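Local coordinates for protein SalCYP truncation (Salinispora tropica, PDB 7ABB) that is a truncated member of the cytochrome P450 family, a helix-rich heme protein that holds a heme c between its helices, at residues N114-R117 with R118-F122; V128-S131 with D132-R136; F56-E59 with D60-S63; Y22-V25 with A26-R30; L186-Y189 with V190-V194. One frame throughout, in Å; residues are numbered along the deposited sequence.

Contact 1 (N114-R117 with R118-F122); sequences NARR and RISAF
R118 reaches back one turn of helix 108-120 to N114, and this pair, with A115 and I119 beside it, forms the tightly packed part of the contact. NE of R118 donates to OD1 of N114 at 2.7 Å. The oxygen lies close to the guanidinium plane, the donor sits in the plane of the amide carbonyl, and the N-H...O angle of 134° leaves the bond bent. The amide is put there by CG standing opposite the backbone N of N114 (chi1 175°), while ND2 bonds to N142 OD1 and Y138 O of helix 130-147. R118 runs straight from CG to NE, its CG lying 3.3 Å from the backbone O of N114. On the neighbouring buried strip, CD1 of I119 rests 4.4 Å from CB of A115 and 3.4 Å from its carbonyl O.

The solvent side is looser. R117 lies alongside R118 with NH1 3.8 Å from NE of R118, the two guanidinium planes turned by 68°; both arginines form salt bridges to E141, which would offset the like charges. R116 extends outward to a salt bridge with E358. Near the end of the helix, R116 O is gripped twice by S120, whose N and OG, each at 2.9 Å, approach from opposite faces of the carbonyl plane. The next backbone bond, from A121 N to R117 O, is weak and 3.3 Å long. Such i to i+4 pairing, apolar inside and charged outside, is that of an amphipathic helix, here lying against helices 130-147 and 345-362 of the P450 fold.

Contact 2 (V128-S131 with D132-R136); sequences VSFS and DEFAR
E133 folds back over the first turn of helix 130-147 toward S129 and V128, and each part of its side chain has a partner. CB lies 3.4 Å from the carbonyl O of S129 and also touches CG2 of V128; CG lies against the same S129 O and nears CB of S129. With CG beside its own backbone N (chi1 -59°) and the chain extended from there, the carboxylate arrives at the backbone N of S129. OE1 accepts this N-H at 2.9 Å along an almost straight line, 172° at the hydrogen, on its anti side. OE2 turns to a salt bridge with R125. The exchange is reciprocal, since E133 N donates to S129 O at 2.9 Å.

On the buried face, the edge of F134 is directed at the face of F130 in an offset edge-to-face pair, with centroids 5.4 Å apart and planes at 75°; CD2 of F134 comes to 3.6 Å from CE1 of F130. CB of A135 packs on CE2 of the same F130 ring, at 3.7 Å. The backbone widens here: F130 O receives both F134 N, from above its carbonyl plane, and A135 N, within that plane, and R136 N bonds to S131 O. R136 also holds D132 through a salt bridge from NH1 to OD1 at 2.9 Å. S129 OG and S131 OG bond to D383 and Y382. This is a strand-to-helix junction of the P450 fold, with S129 at the N-cap, its N-H taken by the E133 carboxylate and its OG making no capping bond, followed by a pi-type turn.

Contact 3 (F56-E59 with D60-S63); sequences FRDE and DTFS
D58 gathers the donors of the turn that follows it, meeting T61 with its side chain and both T61 and F62 with its carbonyl. Its O accepts F62 N at 2.9 Å, in the carbonyl plane, and also T61 N at 3.2 Å, which comes from above that plane. The carboxylate accepts T61 OG1 as well, and shares T61 N. OG1 of T61 gives its proton to OD2 over a short 2.6 Å, and T61 N reaches OD1 at 3.3 Å; both come from above the carboxylate plane. CG of D58 lies opposite its own backbone N (chi1 -180°), which swings the carboxylate over the turn to cross T61 obliquely.

A water donates to OD1 of D58 at 2.7 Å and accepts from D60 N at 3.2 Å. T61 OG1, having donated to D58, accepts from NE of R290, a positive group that would be expected to stabilise the nearby carboxylate. D60 O accepts from T289 OG1, and S63 OG bonds to S65 N. The CA-H of E59 points at F62 O at 3.4 Å, and the ring of F62 turns an edge toward D58 O.

The turn carries the chain from helix 49-56, where F56 touches the heme c, into strand 62-63. That strand borders the mixed five-stranded sheet and pairs antiparallel with strand 285-288, with backbone bonds joining T61 to T289 and S63 to L287.

Contact 4 (Y22-V25 with A26-R30); sequences YRRV and AAEHR
R24 and E28 pair one turn apart along helix 19-29, an N-terminal amphipathic helix of this P450 fold, with charges on one flank and V25 and A26 on another.

The electrostatic part is a salt bridge from NH1 of R24 to OE1 of E28 at 2.6 Å; the same nitrogen makes a weak bond to OE2, 3.3 Å away. The two side chains are angled across each other, guanidinium and carboxylate planes 70° apart. R24 starts with CG opposite its backbone N (chi1 -176°) and bends at chi3, which returns NH1 to the glutamate, while its CG lies against OE2. R23 makes a cation-pi contact with Y312.

Hydrogen bonds supply the second kind. A26 N donates to Y22 O and A27 N to R23 O, both at 2.9 Å, and E28 N to R24 O at 3.1 Å. Toward the end of the helix V25 O receives only weak bonds, from E28 N and H29 N. Y22 bonds through OH to F15 O.

Packing is the third. V25 and A26 rest on F35 of strand 34-37, and A26 also on L309. Within the helix, the imidazole of H29 turns an edge to the V25 carbonyl and brings CD2 to 4.1 Å from CG1 of V25.

Contact 5 (L186-Y189 with V190-V194); sequences LQEY and VRRHV
E188 stands between two arginines of the next turn, and they meet its carboxylate in different ways. R191 approaches end-on: NH2 donates to OE2 at 2.6 Å with an N-H...O angle of 165°. The oxygen is nearly in the guanidinium plane, but the nitrogen lies above the carboxylate plane, and the two flat groups are 87° apart. R192 instead offers a face. OE1 sits over the centre of its guanidinium, 3.7 Å from NH2, so this longer salt bridge is one of charge alone, with no N-H directed at the oxygen. A bend of E188 at chi2 (-72°) and one of R191 at chi3 bring the first pair together, with Q187 O over a face of the R191 group; R192 runs extended from CG to NE.

On the buried flank V190 is set back over L186 and Q187. Its CG1 is 4.2 Å from CD1 of L186, while CG2 presses to 3.2 Å from the Q187 carbonyl O. The Y189 ring touches V190 CG1 with CD2, carries its OH to D153 and meets W149 edge-to-face, as H193 also does. L186 and V190 face helix 222-235. Regular backbone bonds accompany these contacts, such as H193 N to Y189 O at 2.9 Å.

The chemistry implies a surface network along helix 182-199 in which one carboxylate is shared by two guanidinium groups and would partly offset their charge, one held by a directed bond and the other by a less directional attraction that would tolerate more movement.

How the contacts relate
Along the chain the order is contact 4, contact 3, contact 1, contact 2 and contact 5. Contacts 1 and 2 are neighbours, their centres 11 Å apart: helix 108-120 leads to strand 127-129 and helix 130-147, and the two touch where I119 CG1 meets F134 CE1 at 3.7 Å. Contacts 3 and 4, centres about 24 Å apart, belong to the sheet-bearing side; helix 19-29 packs on strand 34-37, one outer strand of the five-stranded sheet, and 60-63 includes the other. Contact 5 lies on helix 182-199, about 43 Å between centres from contact 4. Apart from contacts 1 and 2, they lie in different parts of the P450 fold, and contact 3 reaches the heme c through F56.

Contact 1 (N114-R117 with R118-F122)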
# COMPACT_ATOMS: atom_id res chain seq x y z
N ASN A 114 5.48 12.82 -15.13
CA ASN A 114 4.34 13.15 -14.28
C ASN A 114 4.79 13.87 -13.00
O ASN A 114 4.35 14.99 -12.72
CB ASN A 114 3.58 11.85 -14.02
CG ASN A 114 2.41 11.96 -13.06
OD1 ASN A 114 1.96 13.02 -12.66
ND2 ASN A 114 1.91 10.79 -12.68
N ALA A 115 5.72 13.26 -12.25
CA ALA A 115 6.22 13.91 -11.05
C ALA A 115 6.78 15.28 -11.36
O ALA A 115 6.49 16.27 -10.67
CB ALA A 115 7.31 13.07 -10.42
N ARG A 116 7.61 15.37 -12.41
CA ARG A 116 8.29 16.63 -12.71
C ARG A 116 7.30 17.72 -13.07
O ARG A 116 7.42 18.88 -12.65
CB ARG A 116 9.31 16.41 -13.82
CG ARG A 116 10.17 17.61 -14.14
CD ARG A 116 11.14 17.35 -15.28
NE ARG A 116 12.16 16.34 -14.98
CZ ARG A 116 12.28 15.15 -15.58
NH1 ARG A 116 11.42 14.75 -16.52
NH2 ARG A 116 13.26 14.34 -15.23
N ARG A 117 6.33 17.37 -13.92
CA ARG A 117 5.29 18.32 -14.31
C ARG A 117 4.55 18.85 -13.10
O ARG A 117 4.33 20.06 -12.97
CB ARG A 117 4.32 17.61 -15.27
CG ARG A 117 3.12 18.44 -15.72
CD ARG A 117 1.84 17.61 -15.86
NE ARG A 117 2.10 16.32 -16.50
CZ ARG A 117 1.51 15.18 -16.15
NH1 ARG A 117 0.59 15.16 -15.20
NH2 ARG A 117 1.84 14.03 -16.73
N ARG A 118 4.17 17.95 -12.20
CA ARG A 118 3.34 18.34 -11.07
C ARG A 118 4.14 19.18 -10.08
O ARG A 118 3.66 20.20 -9.60
CB ARG A 118 2.73 17.11 -10.42
CG ARG A 118 1.71 16.41 -11.32
CD ARG A 118 1.11 15.20 -10.61
NE ARG A 118 0.08 14.60 -11.46
CZ ARG A 118 -1.14 15.09 -11.59
NH1 ARG A 118 -1.52 16.19 -10.94
NH2 ARG A 118 -2.00 14.50 -12.41
N ILE A 119 5.38 18.77 -9.78
CA ILE A 119 6.16 19.53 -8.81
C ILE A 119 6.52 20.89 -9.38
O ILE A 119 6.47 21.91 -8.68
CB ILE A 119 7.40 18.74 -8.40
CG1 ILE A 119 6.97 17.46 -7.68
CG2 ILE A 119 8.29 19.60 -7.46
CD1 ILE A 119 8.02 16.39 -7.66
N SER A 120 6.91 20.94 -10.66
CA SER A 120 7.22 22.21 -11.31
C SER A 120 6.10 23.22 -11.16
O SER A 120 6.36 24.42 -11.05
CB SER A 120 7.50 21.98 -12.80
OG SER A 120 8.75 21.38 -13.01
N ALA A 121 4.86 22.76 -11.13
CA ALA A 121 3.73 23.68 -11.12
C ALA A 121 3.54 24.37 -9.78
O ALA A 121 2.82 25.37 -9.73
CB ALA A 121 2.45 22.94 -11.51
N PHE A 122 4.14 23.87 -8.69
CA PHE A 122 4.01 24.55 -7.40
C PHE A 122 5.32 24.95 -6.75
O PHE A 122 5.27 25.55 -5.68
CB PHE A 122 3.17 23.73 -6.40
CG PHE A 122 3.65 22.33 -6.14
CD1 PHE A 122 4.73 22.07 -5.30
CD2 PHE A 122 2.97 21.25 -6.67
CE1 PHE A 122 5.14 20.76 -5.04
CE2 PHE A 122 3.36 19.95 -6.42
CZ PHE A 122 4.44 19.69 -5.60

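Contact 2 (V128-S131 with D132-R136)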
# COMPACT_ATOMS: atom_id res chain seq x y z
N VAL A 128 3.03 23.55 -0.25
CA VAL A 128 2.08 22.66 -0.90
C VAL A 128 1.42 21.79 0.16
O VAL A 128 2.03 21.47 1.19
CB VAL A 128 2.79 21.81 -1.99
CG1 VAL A 128 3.73 20.77 -1.38
CG2 VAL A 128 1.75 21.12 -2.91
N SER A 129 0.18 21.38 -0.11
CA SER A 129 -0.45 20.30 0.64
C SER A 129 -0.06 19.03 -0.09
O SER A 129 -0.61 18.70 -1.16
CB SER A 129 -1.96 20.51 0.74
OG SER A 129 -2.58 19.38 1.37
N PHE A 130 0.92 18.33 0.46
CA PHE A 130 1.68 17.34 -0.31
C PHE A 130 0.78 16.26 -0.90
O PHE A 130 0.89 15.93 -2.09
CB PHE A 130 2.75 16.72 0.59
CG PHE A 130 3.57 15.66 -0.08
CD1 PHE A 130 4.71 15.98 -0.80
CD2 PHE A 130 3.20 14.32 0.01
CE1 PHE A 130 5.46 15.00 -1.42
CE2 PHE A 130 3.97 13.34 -0.58
CZ PHE A 130 5.09 13.67 -1.30
N SER A 131 -0.08 15.66 -0.09
CA SER A 131 -0.83 14.52 -0.61
C SER A 131 -2.05 14.96 -1.43
O SER A 131 -2.36 14.33 -2.44
CB SER A 131 -1.26 13.60 0.53
OG SER A 131 -0.11 13.00 1.09
N ASP A 132 -2.74 16.02 -1.01
CA ASP A 132 -3.94 16.46 -1.72
C ASP A 132 -3.60 17.02 -3.09
O ASP A 132 -4.29 16.72 -4.08
CB ASP A 132 -4.68 17.53 -0.92
CG ASP A 132 -5.34 16.99 0.33
OD1 ASP A 132 -5.42 15.75 0.49
OD2 ASP A 132 -5.79 17.82 1.15
N GLU A 133 -2.57 17.87 -3.18
CA GLU A 133 -2.27 18.57 -4.42
C GLU A 133 -1.29 17.82 -5.31
O GLU A 133 -1.37 17.96 -6.54
CB GLU A 133 -1.70 19.96 -4.11
CG GLU A 133 -2.62 20.81 -3.31
CD GLU A 133 -2.10 22.23 -3.21
OE1 GLU A 133 -1.55 22.59 -2.15
OE2 GLU A 133 -2.20 22.96 -4.24
N PHE A 134 -0.41 17.00 -4.73
CA PHE A 134 0.65 16.34 -5.49
C PHE A 134 0.50 14.83 -5.47
O PHE A 134 0.20 14.23 -6.51
CB PHE A 134 2.04 16.75 -4.97
CG PHE A 134 3.14 15.91 -5.54
CD1 PHE A 134 3.26 15.76 -6.90
CD2 PHE A 134 4.01 15.21 -4.73
CE1 PHE A 134 4.23 14.95 -7.45
CE2 PHE A 134 4.99 14.40 -5.27
CZ PHE A 134 5.10 14.26 -6.63
N ALA A 135 0.68 14.18 -4.33
CA ALA A 135 0.93 12.74 -4.35
C ALA A 135 -0.30 11.97 -4.82
O ALA A 135 -0.16 11.01 -5.59
CB ALA A 135 1.38 12.24 -2.98
N ARG A 136 -1.51 12.34 -4.37
CA ARG A 136 -2.67 11.54 -4.76
C ARG A 136 -2.95 11.61 -6.25
O ARG A 136 -3.11 10.55 -6.88
CB ARG A 136 -3.89 11.95 -3.93
CG ARG A 136 -5.05 10.97 -4.06
CD ARG A 136 -6.17 11.30 -3.11
NE ARG A 136 -5.69 11.21 -1.72
CZ ARG A 136 -5.58 12.23 -0.88
NH1 ARG A 136 -5.93 13.47 -1.22
NH2 ARG A 136 -5.11 11.99 0.34

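Contact 3 (F56-E59 with D60-S63)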
# COMPACT_ATOMS: atom_id res chain seq x y z
N PHE A 56 1.44 -15.60 7.06
CA PHE A 56 1.25 -15.23 5.66
C PHE A 56 1.57 -16.38 4.73
O PHE A 56 0.98 -16.47 3.65
CB PHE A 56 2.16 -14.04 5.30
CG PHE A 56 1.58 -12.67 5.59
CD1 PHE A 56 0.42 -12.22 4.96
CD2 PHE A 56 2.23 -11.80 6.45
CE1 PHE A 56 -0.08 -10.93 5.22
CE2 PHE A 56 1.74 -10.55 6.70
CZ PHE A 56 0.59 -10.10 6.10
N ARG A 57 2.51 -17.25 5.11
CA ARG A 57 2.98 -18.31 4.23
C ARG A 57 2.27 -19.65 4.43
O ARG A 57 2.60 -20.60 3.73
CB ARG A 57 4.49 -18.52 4.42
CG ARG A 57 5.29 -17.34 3.90
CD ARG A 57 6.74 -17.40 4.38
NE ARG A 57 7.44 -16.18 3.94
CZ ARG A 57 8.51 -15.67 4.55
NH1 ARG A 57 9.02 -16.26 5.63
NH2 ARG A 57 9.07 -14.56 4.08
N ASP A 58 1.31 -19.74 5.35
CA ASP A 58 0.60 -21.01 5.63
C ASP A 58 -0.90 -20.74 5.52
O ASP A 58 -1.60 -20.58 6.52
CB ASP A 58 0.98 -21.54 6.99
CG ASP A 58 0.29 -22.83 7.34
OD1 ASP A 58 -0.38 -23.39 6.46
OD2 ASP A 58 0.44 -23.27 8.51
N GLU A 59 -1.41 -20.72 4.29
CA GLU A 59 -2.83 -20.47 4.08
C GLU A 59 -3.72 -21.64 4.50
O GLU A 59 -4.92 -21.44 4.68
CB GLU A 59 -3.10 -20.14 2.62
CG GLU A 59 -2.41 -18.89 2.19
CD GLU A 59 -2.78 -18.47 0.79
OE1 GLU A 59 -3.06 -19.34 -0.06
OE2 GLU A 59 -2.78 -17.25 0.57
N ASP A 60 -3.17 -22.84 4.68
CA ASP A 60 -4.01 -23.93 5.16
C ASP A 60 -4.33 -23.76 6.64
O ASP A 60 -5.32 -24.32 7.13
CB ASP A 60 -3.32 -25.28 4.94
CG ASP A 60 -3.13 -25.63 3.46
OD1 ASP A 60 -3.81 -25.04 2.58
OD2 ASP A 60 -2.31 -26.53 3.20
N THR A 61 -3.51 -23.02 7.38
CA THR A 61 -3.78 -22.72 8.78
C THR A 61 -4.43 -21.35 8.95
O THR A 61 -5.29 -21.19 9.83
CB THR A 61 -2.47 -22.74 9.58
OG1 THR A 61 -1.88 -24.04 9.50
CG2 THR A 61 -2.66 -22.35 11.04
N PHE A 62 -4.02 -20.38 8.13
CA PHE A 62 -4.48 -18.99 8.19
C PHE A 62 -5.15 -18.66 6.85
O PHE A 62 -4.49 -18.21 5.92
CB PHE A 62 -3.31 -18.05 8.46
CG PHE A 62 -2.67 -18.25 9.81
CD1 PHE A 62 -3.19 -17.63 10.92
CD2 PHE A 62 -1.54 -19.05 9.95
CE1 PHE A 62 -2.57 -17.79 12.16
CE2 PHE A 62 -0.93 -19.21 11.20
CZ PHE A 62 -1.46 -18.58 12.29
N SER A 63 -6.46 -18.88 6.79
CA SER A 63 -7.23 -18.76 5.55
C SER A 63 -7.58 -17.31 5.24
O SER A 63 -7.80 -16.49 6.14
CB SER A 63 -8.51 -19.57 5.69
OG SER A 63 -9.31 -19.40 4.54
O HOH W 1 -0.29 -23.79 3.81

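Contact 4 (Y22-V25 with A26-R30)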
# COMPACT_ATOMS: atom_id res chain seq x y z
N TYR A 22 -0.55 -0.09 18.33
CA TYR A 22 -0.24 -1.50 18.21
C TYR A 22 1.03 -1.84 18.97
O TYR A 22 1.08 -2.83 19.72
CB TYR A 22 -0.09 -1.90 16.74
CG TYR A 22 -1.36 -2.34 16.07
CD1 TYR A 22 -2.26 -1.40 15.57
CD2 TYR A 22 -1.65 -3.67 15.91
CE1 TYR A 22 -3.42 -1.79 14.93
CE2 TYR A 22 -2.81 -4.08 15.27
CZ TYR A 22 -3.68 -3.13 14.78
OH TYR A 22 -4.84 -3.56 14.15
N ARG A 23 2.08 -1.04 18.79
CA ARG A 23 3.36 -1.37 19.39
C ARG A 23 3.33 -1.21 20.91
O ARG A 23 3.89 -2.05 21.62
CB ARG A 23 4.48 -0.52 18.79
CG ARG A 23 4.81 -0.96 17.37
CD ARG A 23 6.06 -0.33 16.80
NE ARG A 23 5.89 1.09 16.46
CZ ARG A 23 5.52 1.56 15.27
NH1 ARG A 23 5.23 0.72 14.27
NH2 ARG A 23 5.41 2.88 15.10
N ARG A 24 2.63 -0.19 21.41
CA ARG A 24 2.52 -0.02 22.87
C ARG A 24 1.74 -1.16 23.50
O ARG A 24 2.13 -1.69 24.55
CB ARG A 24 1.84 1.30 23.20
CG ARG A 24 1.78 1.59 24.71
CD ARG A 24 0.84 2.75 25.02
NE ARG A 24 -0.54 2.44 24.68
CZ ARG A 24 -1.38 1.77 25.47
NH1 ARG A 24 -0.99 1.34 26.67
NH2 ARG A 24 -2.62 1.53 25.06
N VAL A 25 0.62 -1.54 22.89
CA VAL A 25 -0.19 -2.61 23.45
C VAL A 25 0.59 -3.91 23.43
O VAL A 25 0.56 -4.69 24.40
CB VAL A 25 -1.53 -2.73 22.70
CG1 VAL A 25 -2.29 -3.99 23.15
CG2 VAL A 25 -2.38 -1.53 22.96
N ALA A 26 1.32 -4.16 22.34
CA ALA A 26 2.13 -5.36 22.24
C ALA A 26 3.24 -5.37 23.30
O ALA A 26 3.47 -6.39 23.96
CB ALA A 26 2.67 -5.48 20.81
N ALA A 27 3.90 -4.22 23.51
CA ALA A 27 4.96 -4.12 24.51
C ALA A 27 4.43 -4.45 25.90
O ALA A 27 5.14 -5.05 26.71
CB ALA A 27 5.58 -2.73 24.51
N GLU A 28 3.18 -4.08 26.18
CA GLU A 28 2.63 -4.29 27.52
C GLU A 28 1.96 -5.65 27.70
O GLU A 28 1.92 -6.18 28.81
CB GLU A 28 1.63 -3.18 27.85
CG GLU A 28 2.30 -1.82 28.04
CD GLU A 28 1.34 -0.64 27.90
OE1 GLU A 28 0.20 -0.85 27.43
OE2 GLU A 28 1.74 0.49 28.25
N HIS A 29 1.46 -6.25 26.63
CA HIS A 29 0.58 -7.39 26.76
C HIS A 29 0.97 -8.62 25.96
O HIS A 29 0.43 -9.70 26.24
CB HIS A 29 -0.85 -7.00 26.36
CG HIS A 29 -1.45 -5.98 27.27
ND1 HIS A 29 -1.95 -6.29 28.51
CD2 HIS A 29 -1.62 -4.64 27.12
CE1 HIS A 29 -2.41 -5.20 29.09
NE2 HIS A 29 -2.22 -4.19 28.27
N ARG A 30 1.86 -8.51 24.98
CA ARG A 30 2.13 -9.67 24.14
C ARG A 30 2.97 -10.69 24.90
O ARG A 30 3.93 -10.34 25.60
CB ARG A 30 2.83 -9.26 22.85
CG ARG A 30 4.31 -8.93 22.95
CD ARG A 30 4.69 -8.03 21.79
NE ARG A 30 6.07 -7.53 21.69
CZ ARG A 30 7.01 -8.05 20.91
NH1 ARG A 30 8.21 -7.47 20.86
NH2 ARG A 30 6.77 -9.16 20.21

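Contact 5 (L186-Y189 with V190-V194)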
# COMPACT_ATOMS: atom_id res chain seq x y z
N LEU A 186 -17.70 4.07 -8.37
CA LEU A 186 -16.60 3.22 -8.81
C LEU A 186 -17.12 2.00 -9.54
O LEU A 186 -16.57 1.60 -10.58
CB LEU A 186 -15.75 2.80 -7.61
CG LEU A 186 -14.61 1.84 -7.92
CD1 LEU A 186 -13.64 2.46 -8.89
CD2 LEU A 186 -13.89 1.43 -6.63
N GLN A 187 -18.20 1.39 -9.03
CA GLN A 187 -18.74 0.19 -9.68
C GLN A 187 -19.26 0.51 -11.07
O GLN A 187 -19.05 -0.27 -12.01
CB GLN A 187 -19.84 -0.41 -8.81
CG GLN A 187 -19.34 -0.95 -7.51
CD GLN A 187 -20.44 -1.62 -6.71
OE1 GLN A 187 -21.42 -0.99 -6.34
NE2 GLN A 187 -20.28 -2.91 -6.46
N GLU A 188 -19.96 1.64 -11.22
CA GLU A 188 -20.43 2.04 -12.55
C GLU A 188 -19.25 2.31 -13.47
O GLU A 188 -19.27 1.95 -14.65
CB GLU A 188 -21.33 3.27 -12.44
CG GLU A 188 -22.81 2.97 -12.41
CD GLU A 188 -23.34 2.50 -13.76
OE1 GLU A 188 -22.74 2.85 -14.80
OE2 GLU A 188 -24.37 1.79 -13.78
N TYR A 189 -18.21 2.95 -12.94
CA TYR A 189 -17.04 3.26 -13.76
C TYR A 189 -16.40 2.00 -14.33
O TYR A 189 -16.13 1.91 -15.53
CB TYR A 189 -16.02 4.06 -12.96
CG TYR A 189 -14.83 4.43 -13.80
CD1 TYR A 189 -14.86 5.55 -14.62
CD2 TYR A 189 -13.69 3.64 -13.81
CE1 TYR A 189 -13.78 5.88 -15.40
CE2 TYR A 189 -12.59 3.99 -14.58
CZ TYR A 189 -12.66 5.10 -15.38
OH TYR A 189 -11.57 5.43 -16.16
N VAL A 190 -16.16 0.99 -13.48
CA VAL A 190 -15.51 -0.22 -13.99
C VAL A 190 -16.43 -0.97 -14.96
O VAL A 190 -15.95 -1.58 -15.92
CB VAL A 190 -15.04 -1.15 -12.86
CG1 VAL A 190 -14.07 -0.42 -11.92
CG2 VAL A 190 -16.20 -1.74 -12.11
N ARG A 191 -17.75 -0.94 -14.73
CA ARG A 191 -18.69 -1.53 -15.68
C ARG A 191 -18.58 -0.84 -17.03
O ARG A 191 -18.56 -1.50 -18.08
CB ARG A 191 -20.12 -1.41 -15.16
CG ARG A 191 -20.51 -2.47 -14.18
CD ARG A 191 -22.01 -2.69 -14.19
NE ARG A 191 -22.74 -1.52 -13.72
CZ ARG A 191 -22.93 -1.21 -12.44
NH1 ARG A 191 -22.46 -2.00 -11.49
NH2 ARG A 191 -23.60 -0.12 -12.12
N ARG A 192 -18.51 0.49 -17.03
CA ARG A 192 -18.37 1.23 -18.27
C ARG A 192 -17.03 0.95 -18.94
O ARG A 192 -16.96 0.90 -20.17
CB ARG A 192 -18.56 2.73 -18.02
CG ARG A 192 -20.01 3.17 -17.75
CD ARG A 192 -20.09 4.69 -17.63
NE ARG A 192 -21.46 5.22 -17.70
CZ ARG A 192 -22.07 5.93 -16.74
NH1 ARG A 192 -23.31 6.36 -16.93
NH2 ARG A 192 -21.45 6.23 -15.60
N HIS A 193 -15.97 0.76 -18.15
CA HIS A 193 -14.66 0.47 -18.74
C HIS A 193 -14.66 -0.89 -19.42
O HIS A 193 -14.12 -1.04 -20.53
CB HIS A 193 -13.57 0.53 -17.66
CG HIS A 193 -12.19 0.42 -18.22
ND1 HIS A 193 -11.66 1.38 -19.07
CD2 HIS A 193 -11.25 -0.55 -18.11
CE1 HIS A 193 -10.45 1.01 -19.43
NE2 HIS A 193 -10.17 -0.15 -18.86
N VAL A 194 -15.22 -1.90 -18.77
CA VAL A 194 -15.32 -3.21 -19.39
C VAL A 194 -16.04 -3.09 -20.72
O VAL A 194 -15.60 -3.62 -21.75
CB VAL A 194 -16.01 -4.21 -18.45
CG1 VAL A 194 -16.29 -5.55 -19.16
CG2 VAL A 194 -15.16 -4.43 -17.24